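Local coordinates for protein benzoylformate decarboxylase (Mycobacterium smegmatis, PDB 4Q9D) that belongs to the thiamine pyrophosphate enzyme family, assembles from four chains and holds a magnesium ion in its C-terminal domain, at residues S52-A57 against L95-G100; N358-V363 against V455-R460; G215-G220 against L389-P394; A194-A199 against D294-T299. One frame throughout, in Å; residues are numbered along the deposited sequence.

In the fold
The four contacts sample all three domains of the chain. Interaction 1 lies in the N-terminal domain and interaction 4 in the central one, with centres about 38 Å apart on opposite sides of the chain's centre. Interaction 2 pins a helix to the strand that runs up to the magnesium site of Asp434, Asn461 and Glu463; the side chain of Leu459 is about 6 Å from the metal. Interaction 3 bridges the central and C-terminal domains, and its 389-394 loop reaches back to interaction 2, where Leu389 CD1 packs on Tyr361 CD1 at 3.8 Å. Interactions 3 and 4 have centres about 22 Å apart, with nearest atoms about 10 Å apart.

Interaction 1: residues S52-A57 against L95-G100; sequences SALAMA and LIITAG
Thr98 OG1, hydrogen-bonded to both Val70 O and Asn71 ND2, ties one side of strand 95-100 to its neighbour, while Leu95 and Ile97 send their side chains off the other side to meet Leu54 and Ala57 of the helix. No hydrogen bond crosses between the two segments; the side chains meet by apolar packing alone, in a buried contact. Leu54 does most of the work from the helix. With its CG set anti to the backbone N (chi1 -166°), its two methyls divide between two partners: CD1 goes to Ile97 CD1, a tight 3.5 Å, and CD2 to Leu95 CD1 at 3.8 Å. The side chains of Leu54 and Ile97 meet at about a right angle, and the Ile97 chain folds at chi2 (-69°) to bring its terminal methyl against the leucine branch. One turn on, Ala57 offers a small surface to the second branch of Leu95: the CD2 methyl of Leu95 lies 4.0 Å from Ala57 CB and 3.7 Å from Ala57 O. Leu95 therefore straddles the helix surface, one methyl on each of the two helix residues. Ala88 of helix 82-90 closes on both Leu54 and Leu95, and Val70 of the adjacent strand touches Ala57 and Ile97. Segments 52-57 and 95-100 run nearly antiparallel, at 158°, their axes 10.0 Å apart at closest approach. This is the layering of a parallel alpha/beta domain, in which helix 50-64, the connection of a beta-alpha-beta unit from strand 43-46 to strand 68-72, covers the sheet of the N-terminal thiamine pyrophosphate enzyme domain.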
loop_
_atom_site.group_PDB
_atom_site.type_symbol
_atom_site.label_atom_id
_atom_site.label_comp_id
_atom_site.label_asym_id
_atom_site.label_seq_id
_atom_site.Cartn_x
_atom_site.Cartn_y
_atom_site.Cartn_z
ATOM N N SER B 52 -18.551 -14.585 -8.842
ATOM C CA SER B 52 -19.720 -15.322 -8.369
ATOM C C SER B 52 -19.438 -16.052 -7.054
ATOM O O SER B 52 -20.258 -16.039 -6.157
ATOM C CB SER B 52 -20.160 -16.350 -9.417
ATOM O OG SER B 52 -20.994 -15.732 -10.375
ATOM N N ALA B 53 -18.279 -16.700 -6.947
ATOM C CA ALA B 53 -17.943 -17.404 -5.720
ATOM C C ALA B 53 -18.014 -16.473 -4.507
ATOM O O ALA B 53 -18.579 -16.808 -3.476
ATOM C CB ALA B 53 -16.534 -18.016 -5.836
ATOM N N LEU B 54 -17.408 -15.299 -4.612
ATOM C CA LEU B 54 -17.329 -14.458 -3.437
ATOM C C LEU B 54 -18.700 -13.814 -3.119
ATOM O O LEU B 54 -19.087 -13.748 -1.957
ATOM C CB LEU B 54 -16.212 -13.420 -3.602
ATOM C CG LEU B 54 -15.760 -12.664 -2.345
ATOM C CD1 LEU B 54 -14.367 -12.099 -2.569
ATOM C CD2 LEU B 54 -16.768 -11.492 -2.051
ATOM N N ALA B 55 -19.445 -13.390 -4.147
ATOM C CA ALA B 55 -20.778 -12.799 -3.935
ATOM C C ALA B 55 -21.744 -13.857 -3.407
ATOM O O ALA B 55 -22.617 -13.556 -2.615
ATOM C CB ALA B 55 -21.321 -12.164 -5.249
ATOM N N MET B 56 -21.561 -15.107 -3.832
ATOM C CA MET B 56 -22.361 -16.224 -3.332
ATOM C C MET B 56 -22.082 -16.417 -1.837
ATOM O O MET B 56 -23.005 -16.600 -1.039
ATOM C CB MET B 56 -21.999 -17.501 -4.102
ATOM C CG MET B 56 -23.042 -18.592 -4.101
ATOM S SD MET B 56 -22.503 -19.975 -5.144
ATOM C CE MET B 56 -22.497 -19.149 -6.747
ATOM N N ALA B 57 -20.808 -16.354 -1.455
ATOM C CA ALA B 57 -20.435 -16.513 -0.053
ATOM C C ALA B 57 -21.034 -15.384 0.737
ATOM O O ALA B 57 -21.486 -15.587 1.865
ATOM C CB ALA B 57 -18.891 -16.522 0.120
ATOM N N LEU B 95 -16.471 -12.338 5.743
ATOM C CA LEU B 95 -15.977 -13.385 4.869
ATOM C C LEU B 95 -14.502 -13.615 5.122
ATOM O O LEU B 95 -13.737 -12.657 5.220
ATOM C CB LEU B 95 -16.170 -13.019 3.396
ATOM C CG LEU B 95 -17.629 -12.820 2.949
ATOM C CD1 LEU B 95 -17.686 -12.496 1.479
ATOM C CD2 LEU B 95 -18.446 -14.090 3.235
ATOM N N ILE B 96 -14.099 -14.878 5.183
ATOM C CA ILE B 96 -12.672 -15.208 5.212
ATOM C C ILE B 96 -12.259 -15.621 3.806
ATOM O O ILE B 96 -12.634 -16.694 3.308
ATOM C CB ILE B 96 -12.382 -16.312 6.236
ATOM C CG1 ILE B 96 -12.811 -15.814 7.623
ATOM C CG2 ILE B 96 -10.884 -16.736 6.199
ATOM C CD1 ILE B 96 -12.753 -16.879 8.667
ATOM N N ILE B 97 -11.519 -14.739 3.144
ATOM C CA ILE B 97 -11.116 -14.996 1.772
ATOM C C ILE B 97 -9.703 -15.598 1.813
ATOM O O ILE B 97 -8.794 -15.002 2.388
ATOM C CB ILE B 97 -11.084 -13.694 0.913
ATOM C CG1 ILE B 97 -12.312 -12.782 1.168
ATOM C CG2 ILE B 97 -10.911 -14.048 -0.575
ATOM C CD1 ILE B 97 -13.587 -13.374 0.649
ATOM N N THR B 98 -9.517 -16.773 1.223
ATOM C CA THR B 98 -8.180 -17.372 1.134
ATOM C C THR B 98 -7.844 -17.593 -0.308
ATOM O O THR B 98 -8.740 -17.765 -1.150
ATOM C CB THR B 98 -8.070 -18.723 1.885
ATOM O OG1 THR B 98 -8.857 -19.716 1.227
ATOM C CG2 THR B 98 -8.548 -18.551 3.323
ATOM N N ALA B 99 -6.547 -17.555 -0.588
ATOM C CA ALA B 99 -6.027 -17.870 -1.888
ATOM C C ALA B 99 -4.784 -18.747 -1.701
ATOM O O ALA B 99 -4.029 -18.566 -0.760
ATOM C CB ALA B 99 -5.626 -16.588 -2.622
ATOM N N GLY B 100 -4.552 -19.653 -2.630
ATOM C CA GLY B 100 -3.305 -20.394 -2.639
ATOM C C GLY B 100 -2.201 -19.455 -3.084
ATOM O O GLY B 100 -2.452 -18.395 -3.684
#

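Interaction 2: residues N358-V363 against V455-R460; sequences NAVYEV and VFVVLR
Helix 358-363 comes nearest to strand 455-460 where Val360 CA lies 8.5 Å from Leu459 CA, close enough for side chains, but not backbones, to touch. This is the helix-on-sheet layer of an alpha/beta domain: helix 357-367 lies against the parallel sheet of the C-terminal thiamine pyrophosphate enzyme domain, on strand 454-460, which is flanked by strands 428-433 and 523-528. Two apolar pairs make the contact. Val360 points at the strand and brings its CG1 to 4.3 Å from Val457 CG1, a loose touch between branched side chains; Val527 of the neighbouring strand packs against both valines. Tyr361 sets out less directly. Its ring carbon CG stands anti to the carbonyl carbon (chi1 -79°), which brings the ring carbon CE2 to Leu459. There CE2 of Tyr361 meets Leu459 CD2 at 3.9 Å, the methyl approaching obliquely and the two side chains lying at about a right angle. Asp384 and Trp388 of helix 382-388 also touch the Tyr361 side chain. The C-terminal end of the strand leads into the metal site. Leu459 has its side chain about 6 Å from the magnesium ion, the next residue, Arg460, makes a salt bridge from NH1 to OD2 of the metal ligand Asp434, and Asn461, another ligand, follows directly. At the far end of the tyrosine, beyond the carbon that meets Leu459, Tyr361 OH is hydrogen-bonded to two hydroxyls, Thr381 OG1 and Thr431 OG1.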
loop_
_atom_site.group_PDB
_atom_site.type_symbol
_atom_site.label_atom_id
_atom_site.label_comp_id
_atom_site.label_asym_id
_atom_site.label_seq_id
_atom_site.Cartn_x
_atom_site.Cartn_y
_atom_site.Cartn_z
ATOM N N ASN B 358 -44.052 -1.651 -14.292
ATOM C CA ASN B 358 -45.184 -1.569 -13.372
ATOM C C ASN B 358 -46.083 -2.820 -13.464
ATOM O O ASN B 358 -46.498 -3.378 -12.439
ATOM C CB ASN B 358 -45.963 -0.271 -13.629
ATOM C CG ASN B 358 -47.112 -0.081 -12.661
ATOM O OD1 ASN B 358 -46.903 0.002 -11.451
ATOM N ND2 ASN B 358 -48.339 -0.021 -13.187
ATOM N N ALA B 359 -46.362 -3.281 -14.688
ATOM C CA ALA B 359 -47.109 -4.526 -14.880
ATOM C C ALA B 359 -46.383 -5.705 -14.249
ATOM O O ALA B 359 -46.992 -6.521 -13.571
ATOM C CB ALA B 359 -47.317 -4.801 -16.366
ATOM N N VAL B 360 -45.076 -5.804 -14.497
ATOM C CA VAL B 360 -44.281 -6.940 -14.022
ATOM C C VAL B 360 -44.321 -7.061 -12.510
ATOM O O VAL B 360 -44.528 -8.143 -11.978
ATOM C CB VAL B 360 -42.765 -6.821 -14.434
ATOM C CG1 VAL B 360 -41.944 -7.945 -13.791
ATOM C CG2 VAL B 360 -42.611 -6.818 -15.928
ATOM N N TYR B 361 -44.084 -5.948 -11.810
ATOM C CA TYR B 361 -44.045 -6.001 -10.345
ATOM C C TYR B 361 -45.410 -6.246 -9.714
ATOM O O TYR B 361 -45.500 -6.879 -8.664
ATOM C CB TYR B 361 -43.375 -4.763 -9.752
ATOM C CG TYR B 361 -41.861 -4.824 -9.821
ATOM C CD1 TYR B 361 -41.107 -5.234 -8.723
ATOM C CD2 TYR B 361 -41.185 -4.499 -10.999
ATOM C CE1 TYR B 361 -39.695 -5.316 -8.802
ATOM C CE2 TYR B 361 -39.796 -4.570 -11.082
ATOM C CZ TYR B 361 -39.057 -4.971 -9.987
ATOM O OH TYR B 361 -37.684 -5.006 -10.102
ATOM N N GLU B 362 -46.481 -5.786 -10.361
ATOM C CA GLU B 362 -47.816 -6.059 -9.803
ATOM C C GLU B 362 -48.132 -7.518 -9.931
ATOM O O GLU B 362 -48.596 -8.135 -8.985
ATOM C CB GLU B 362 -48.938 -5.253 -10.476
ATOM C CG GLU B 362 -50.287 -5.584 -9.802
ATOM C CD GLU B 362 -51.479 -4.873 -10.422
ATOM O OE1 GLU B 362 -51.311 -4.176 -11.460
ATOM O OE2 GLU B 362 -52.587 -5.035 -9.867
ATOM N N VAL B 363 -47.856 -8.101 -11.097
ATOM C CA VAL B 363 -48.002 -9.550 -11.218
ATOM C C VAL B 363 -47.190 -10.298 -10.154
ATOM O O VAL B 363 -47.662 -11.268 -9.566
ATOM C CB VAL B 363 -47.582 -10.064 -12.601
ATOM C CG1 VAL B 363 -47.631 -11.582 -12.618
ATOM C CG2 VAL B 363 -48.489 -9.469 -13.682
ATOM N N VAL B 455 -36.318 -18.076 -8.181
ATOM C CA VAL B 455 -36.971 -17.638 -9.406
ATOM C C VAL B 455 -36.310 -16.342 -9.826
ATOM O O VAL B 455 -36.448 -15.322 -9.147
ATOM C CB VAL B 455 -38.495 -17.396 -9.195
ATOM C CG1 VAL B 455 -39.133 -16.981 -10.507
ATOM C CG2 VAL B 455 -39.168 -18.659 -8.627
ATOM N N PHE B 456 -35.558 -16.390 -10.919
ATOM C CA PHE B 456 -34.881 -15.204 -11.441
ATOM C C PHE B 456 -35.847 -14.562 -12.441
ATOM O O PHE B 456 -36.173 -15.165 -13.469
ATOM C CB PHE B 456 -33.579 -15.600 -12.189
ATOM C CG PHE B 456 -32.529 -16.255 -11.306
ATOM C CD1 PHE B 456 -31.694 -15.486 -10.493
ATOM C CD2 PHE B 456 -32.386 -17.630 -11.286
ATOM C CE1 PHE B 456 -30.709 -16.086 -9.677
ATOM C CE2 PHE B 456 -31.402 -18.252 -10.465
ATOM C CZ PHE B 456 -30.579 -17.470 -9.655
ATOM N N VAL B 457 -36.297 -13.352 -12.151
ATOM C CA VAL B 457 -37.172 -12.642 -13.061
ATOM C C VAL B 457 -36.353 -11.564 -13.736
ATOM O O VAL B 457 -35.955 -10.577 -13.114
ATOM C CB VAL B 457 -38.339 -11.992 -12.324
ATOM C CG1 VAL B 457 -39.196 -11.160 -13.312
ATOM C CG2 VAL B 457 -39.151 -13.029 -11.614
ATOM N N VAL B 458 -36.082 -11.764 -15.014
ATOM C CA VAL B 458 -35.174 -10.888 -15.742
ATOM C C VAL B 458 -35.939 -9.910 -16.626
ATOM O O VAL B 458 -36.678 -10.307 -17.518
ATOM C CB VAL B 458 -34.186 -11.728 -16.602
ATOM C CG1 VAL B 458 -33.323 -10.824 -17.460
ATOM C CG2 VAL B 458 -33.314 -12.625 -15.697
ATOM N N LEU B 459 -35.743 -8.626 -16.378
ATOM C CA LEU B 459 -36.442 -7.591 -17.130
ATOM C C LEU B 459 -35.648 -7.185 -18.362
ATOM O O LEU B 459 -34.668 -6.431 -18.288
ATOM C CB LEU B 459 -36.738 -6.385 -16.223
ATOM C CG LEU B 459 -37.758 -6.596 -15.090
ATOM C CD1 LEU B 459 -37.217 -7.433 -13.979
ATOM C CD2 LEU B 459 -38.175 -5.232 -14.533
ATOM N N ARG B 460 -36.081 -7.711 -19.500
ATOM C CA ARG B 460 -35.374 -7.558 -20.752
ATOM C C ARG B 460 -35.922 -6.356 -21.556
ATOM O O ARG B 460 -36.912 -6.474 -22.277
ATOM C CB ARG B 460 -35.477 -8.871 -21.557
ATOM C CG ARG B 460 -34.946 -8.803 -23.039
ATOM C CD ARG B 460 -33.443 -8.999 -23.096
ATOM N NE ARG B 460 -32.924 -9.012 -24.463
ATOM C CZ ARG B 460 -31.922 -8.256 -24.880
ATOM N NH1 ARG B 460 -31.319 -7.430 -24.019
ATOM N NH2 ARG B 460 -31.527 -8.326 -26.153
#

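Interaction 3: residues G215-G220 against L389-P394; sequences GAWDAG and LPTTHP
Trp217 and Pro394 carry the apolar part of the contact, meeting by a CH-pi interaction. Pro394 CD stands 3.8 Å from the centroid of the five-membered ring of the indole, only 10° off the ring normal. The rest of the proline follows over the same face, with Pro394 CB 3.6 Å from Trp217 CG and Pro394 CA 3.5 Å from Trp217 CE3. Holding CG anti to the backbone N (chi1 178°) sends the indole out from the first turn of its helix, with one face against the loop.

Carbonyl oxygens supply the second kind of contact. His393 O sits over the face, 3.5 Å from Trp217 CH2, whereas Thr392 O approaches Trp217 CZ2 obliquely at 3.4 Å, and Thr391 O lies farther off, at the ring edge.

No hydrogen bond crosses between the two segments. On the loop, Thr392 OG1 and His393 ND1 are hydrogen-bonded at 3.0 Å, with the hydroxyl in the plane of the imidazole, and Thr391 N binds an outside partner, Glu244 OE1. On the helix, Gly220 N bonds to O of the N-cap residue Ala216. The whole is a partly buried interdomain junction, an aromatic side chain of the central domain laying one face of its indole against a proline-containing loop of the C-terminal thiamine pyrophosphate enzyme domain.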
loop_
_atom_site.group_PDB
_atom_site.type_symbol
_atom_site.label_atom_id
_atom_site.label_comp_id
_atom_site.label_asym_id
_atom_site.label_seq_id
_atom_site.Cartn_x
_atom_site.Cartn_y
_atom_site.Cartn_z
ATOM N N GLY B 215 -30.176 -8.244 13.444
ATOM C CA GLY B 215 -31.314 -9.034 13.939
ATOM C C GLY B 215 -32.197 -8.138 14.806
ATOM O O GLY B 215 -32.889 -8.611 15.694
ATOM N N ALA B 216 -32.186 -6.828 14.544
ATOM C CA ALA B 216 -32.863 -5.874 15.437
ATOM C C ALA B 216 -34.203 -5.348 14.880
ATOM O O ALA B 216 -34.674 -4.282 15.252
ATOM C CB ALA B 216 -31.923 -4.716 15.767
ATOM N N TRP B 217 -34.800 -6.091 13.963
ATOM C CA TRP B 217 -36.088 -5.713 13.389
ATOM C C TRP B 217 -37.151 -5.374 14.465
ATOM O O TRP B 217 -37.786 -4.302 14.443
ATOM C CB TRP B 217 -36.549 -6.873 12.526
ATOM C CG TRP B 217 -37.855 -6.760 11.874
ATOM C CD1 TRP B 217 -39.072 -7.107 12.410
ATOM C CD2 TRP B 217 -38.111 -6.367 10.519
ATOM N NE1 TRP B 217 -40.063 -6.926 11.475
ATOM C CE2 TRP B 217 -39.504 -6.485 10.304
ATOM C CE3 TRP B 217 -37.301 -5.920 9.468
ATOM C CZ2 TRP B 217 -40.109 -6.171 9.085
ATOM C CZ3 TRP B 217 -37.902 -5.613 8.244
ATOM C CH2 TRP B 217 -39.307 -5.744 8.066
ATOM N N ASP B 218 -37.340 -6.283 15.409
ATOM C CA ASP B 218 -38.354 -6.075 16.449
ATOM C C ASP B 218 -37.988 -4.921 17.360
ATOM O O ASP B 218 -38.851 -4.128 17.714
ATOM C CB ASP B 218 -38.589 -7.367 17.255
ATOM C CG ASP B 218 -39.220 -8.460 16.409
ATOM O OD1 ASP B 218 -39.883 -8.121 15.410
ATOM O OD2 ASP B 218 -39.035 -9.641 16.719
ATOM N N ALA B 219 -36.712 -4.817 17.732
ATOM C CA ALA B 219 -36.297 -3.725 18.598
ATOM C C ALA B 219 -36.478 -2.398 17.896
ATOM O O ALA B 219 -36.773 -1.394 18.539
ATOM C CB ALA B 219 -34.838 -3.882 19.057
ATOM N N GLY B 220 -36.287 -2.366 16.583
ATOM C CA GLY B 220 -36.463 -1.113 15.853
ATOM C C GLY B 220 -37.944 -0.705 15.869
ATOM O O GLY B 220 -38.309 0.459 16.064
ATOM N N LEU B 389 -43.805 -4.269 -3.991
ATOM C CA LEU B 389 -43.254 -5.349 -3.162
ATOM C C LEU B 389 -42.676 -4.833 -1.860
ATOM O O LEU B 389 -41.457 -4.919 -1.643
ATOM C CB LEU B 389 -42.175 -6.135 -3.913
ATOM C CG LEU B 389 -42.510 -6.765 -5.258
ATOM C CD1 LEU B 389 -41.284 -7.566 -5.769
ATOM C CD2 LEU B 389 -43.719 -7.687 -5.147
ATOM N N PRO B 390 -43.545 -4.305 -0.978
ATOM C CA PRO B 390 -43.012 -3.817 0.299
ATOM C C PRO B 390 -42.402 -4.970 1.080
ATOM O O PRO B 390 -42.892 -6.107 1.024
ATOM C CB PRO B 390 -44.248 -3.289 1.041
ATOM C CG PRO B 390 -45.445 -3.983 0.360
ATOM C CD PRO B 390 -45.011 -4.139 -1.084
ATOM N N THR B 391 -41.327 -4.673 1.799
ATOM C CA THR B 391 -40.700 -5.680 2.640
ATOM C C THR B 391 -41.387 -5.665 3.995
ATOM O O THR B 391 -41.426 -4.623 4.663
ATOM C CB THR B 391 -39.223 -5.337 2.845
ATOM O OG1 THR B 391 -38.597 -5.265 1.566
ATOM C CG2 THR B 391 -38.528 -6.389 3.703
ATOM N N THR B 392 -41.899 -6.822 4.415
ATOM C CA THR B 392 -42.695 -6.879 5.633
ATOM C C THR B 392 -42.119 -7.884 6.630
ATOM O O THR B 392 -42.647 -8.029 7.703
ATOM C CB THR B 392 -44.178 -7.243 5.307
ATOM O OG1 THR B 392 -44.212 -8.482 4.604
ATOM C CG2 THR B 392 -44.807 -6.172 4.416
ATOM N N HIS B 393 -41.029 -8.569 6.271
ATOM C CA HIS B 393 -40.364 -9.481 7.198
ATOM C C HIS B 393 -38.868 -9.167 7.323
ATOM O O HIS B 393 -38.249 -8.649 6.383
ATOM C CB HIS B 393 -40.545 -10.929 6.739
ATOM C CG HIS B 393 -41.964 -11.411 6.772
ATOM N ND1 HIS B 393 -42.968 -10.833 6.022
ATOM C CD2 HIS B 393 -42.543 -12.425 7.453
ATOM C CE1 HIS B 393 -44.104 -11.466 6.249
ATOM N NE2 HIS B 393 -43.874 -12.438 7.112
ATOM N N PRO B 394 -38.265 -9.506 8.469
ATOM C CA PRO B 394 -36.810 -9.297 8.577
ATOM C C PRO B 394 -36.029 -10.223 7.643
ATOM O O PRO B 394 -36.534 -11.267 7.216
ATOM C CB PRO B 394 -36.508 -9.610 10.050
ATOM C CG PRO B 394 -37.606 -10.583 10.455
ATOM C CD PRO B 394 -38.844 -10.114 9.683
#

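Interaction 4: residues A194-A199 against D294-T299; sequences AERINA and DLLQIT
Arg196 and Asp294 face each other with their flat groups almost perpendicular, the guanidinium and carboxylate planes 88° apart, in a salt bridge that rests on one hydrogen bond. NH2 of Arg196 gives its N-H to Asp294 OD2 at 2.7 Å and nearly straight (165°), with the oxygen lying at the edge of the guanidinium, close to its plane. On the aspartate the approach is from the anti side of OD2, somewhat out of the carboxylate plane. NE of Arg196 stays 3.5 Å from Asp294 OD2, so the two-pronged pairing seen when the planes coincide is absent here. A bend at chi2 swings the arginine chain round to reach the exposed aspartate at the start of the strand. Helix 187-199 and strand 294-299 belong to the central domain, a Rossmann-like alpha/beta fold in which the helix lies over a parallel sheet; the axes of segments 194-199 and 294-299 approach to 10.3 Å, 141° apart in direction. Deeper in, the buried Leu296 points from the strand toward the helix with its CD1 methyl between two helix residues: CD1 of Leu296 is 3.8 Å from Ile197 CG1 and 4.1 Å from Arg196 CG, the aliphatic base of the arginine. Leu269 of the neighbouring strand 269-273 touches Arg196, Ile197 and Asp294 together, and Val271 lies against Ile197.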
loop_
_atom_site.group_PDB
_atom_site.type_symbol
_atom_site.label_atom_id
_atom_site.label_comp_id
_atom_site.label_asym_id
_atom_site.label_seq_id
_atom_site.Cartn_x
_atom_site.Cartn_y
_atom_site.Cartn_z
ATOM N N ALA B 194 -30.637 10.223 24.385
ATOM C CA ALA B 194 -32.035 10.044 24.766
ATOM C C ALA B 194 -32.626 11.351 25.275
ATOM O O ALA B 194 -33.768 11.674 24.975
ATOM C CB ALA B 194 -32.173 8.962 25.833
ATOM N N GLU B 195 -31.850 12.098 26.049
ATOM C CA GLU B 195 -32.317 13.380 26.543
ATOM C C GLU B 195 -32.573 14.325 25.375
ATOM O O GLU B 195 -33.536 15.080 25.392
ATOM C CB GLU B 195 -31.311 14.010 27.515
ATOM C CG GLU B 195 -31.385 13.494 28.948
ATOM C CD GLU B 195 -32.784 13.653 29.572
ATOM O OE1 GLU B 195 -33.512 14.624 29.230
ATOM O OE2 GLU B 195 -33.161 12.789 30.398
ATOM N N ARG B 196 -31.705 14.296 24.368
ATOM C CA ARG B 196 -31.854 15.204 23.231
ATOM C C ARG B 196 -33.117 14.813 22.439
ATOM O O ARG B 196 -33.830 15.661 21.900
ATOM C CB ARG B 196 -30.618 15.135 22.330
ATOM C CG ARG B 196 -30.769 15.883 20.992
ATOM C CD ARG B 196 -30.785 17.391 21.239
ATOM N NE ARG B 196 -31.080 18.188 20.055
ATOM C CZ ARG B 196 -32.312 18.438 19.623
ATOM N NH1 ARG B 196 -33.356 17.930 20.282
ATOM N NH2 ARG B 196 -32.498 19.197 18.539
ATOM N N ILE B 197 -33.372 13.518 22.373
ATOM C CA ILE B 197 -34.536 12.985 21.682
ATOM C C ILE B 197 -35.814 13.404 22.438
ATOM O O ILE B 197 -36.794 13.786 21.820
ATOM C CB ILE B 197 -34.426 11.450 21.543
ATOM C CG1 ILE B 197 -33.320 11.065 20.521
ATOM C CG2 ILE B 197 -35.784 10.796 21.154
ATOM C CD1 ILE B 197 -33.027 9.557 20.550
ATOM N N ASN B 198 -35.792 13.343 23.769
ATOM C CA ASN B 198 -36.965 13.704 24.562
ATOM C C ASN B 198 -37.332 15.155 24.327
ATOM O O ASN B 198 -38.500 15.522 24.373
ATOM C CB ASN B 198 -36.680 13.545 26.045
ATOM C CG ASN B 198 -36.651 12.121 26.488
ATOM O OD1 ASN B 198 -37.230 11.221 25.859
ATOM N ND2 ASN B 198 -35.985 11.897 27.613
ATOM N N ALA B 199 -36.317 15.972 24.054
ATOM C CA ALA B 199 -36.504 17.402 23.877
ATOM C C ALA B 199 -37.010 17.784 22.496
ATOM O O ALA B 199 -37.445 18.912 22.304
ATOM C CB ALA B 199 -35.208 18.135 24.157
ATOM N N ASP B 294 -31.277 19.385 13.846
ATOM C CA ASP B 294 -30.110 18.697 14.415
ATOM C C ASP B 294 -30.097 17.225 14.003
ATOM O O ASP B 294 -31.136 16.680 13.599
ATOM C CB ASP B 294 -30.100 18.785 15.942
ATOM C CG ASP B 294 -29.839 20.204 16.456
ATOM O OD1 ASP B 294 -29.176 21.008 15.766
ATOM O OD2 ASP B 294 -30.293 20.501 17.576
ATOM N N LEU B 295 -28.933 16.582 14.114
ATOM C CA LEU B 295 -28.804 15.149 13.772
ATOM C C LEU B 295 -27.992 14.329 14.792
ATOM O O LEU B 295 -26.966 14.782 15.295
ATOM C CB LEU B 295 -28.239 14.977 12.357
ATOM C CG LEU B 295 -28.163 13.564 11.734
ATOM C CD1 LEU B 295 -28.227 13.666 10.214
ATOM C CD2 LEU B 295 -26.867 12.840 12.138
ATOM N N LEU B 296 -28.505 13.147 15.126
ATOM C CA LEU B 296 -27.793 12.158 15.929
ATOM C C LEU B 296 -27.578 10.929 15.048
ATOM O O LEU B 296 -28.470 10.554 14.275
ATOM C CB LEU B 296 -28.635 11.732 17.149
ATOM C CG LEU B 296 -28.954 12.847 18.155
ATOM C CD1 LEU B 296 -29.969 12.341 19.183
ATOM C CD2 LEU B 296 -27.694 13.304 18.832
ATOM N N GLN B 297 -26.425 10.284 15.196
ATOM C CA GLN B 297 -26.095 9.095 14.401
ATOM C C GLN B 297 -25.623 7.980 15.324
ATOM O O GLN B 297 -24.812 8.208 16.212
ATOM C CB GLN B 297 -25.019 9.420 13.370
ATOM C CG GLN B 297 -24.577 8.223 12.501
ATOM C CD GLN B 297 -23.368 8.557 11.614
ATOM O OE1 GLN B 297 -22.698 9.573 11.810
ATOM N NE2 GLN B 297 -23.093 7.700 10.639
ATOM N N ILE B 298 -26.141 6.772 15.111
ATOM C CA ILE B 298 -25.730 5.619 15.903
ATOM C C ILE B 298 -25.353 4.536 14.906
ATOM O O ILE B 298 -26.154 4.192 14.062
ATOM C CB ILE B 298 -26.871 5.106 16.829
ATOM C CG1 ILE B 298 -27.228 6.158 17.898
ATOM C CG2 ILE B 298 -26.510 3.785 17.435
ATOM C CD1 ILE B 298 -28.415 5.760 18.751
ATOM N N THR B 299 -24.133 4.017 14.997
ATOM C CA THR B 299 -23.669 3.018 14.037
ATOM C C THR B 299 -22.651 2.117 14.690
ATOM O O THR B 299 -21.961 2.522 15.648
ATOM C CB THR B 299 -23.012 3.680 12.794
ATOM O OG1 THR B 299 -22.472 2.671 11.940
ATOM C CG2 THR B 299 -21.872 4.627 13.193
#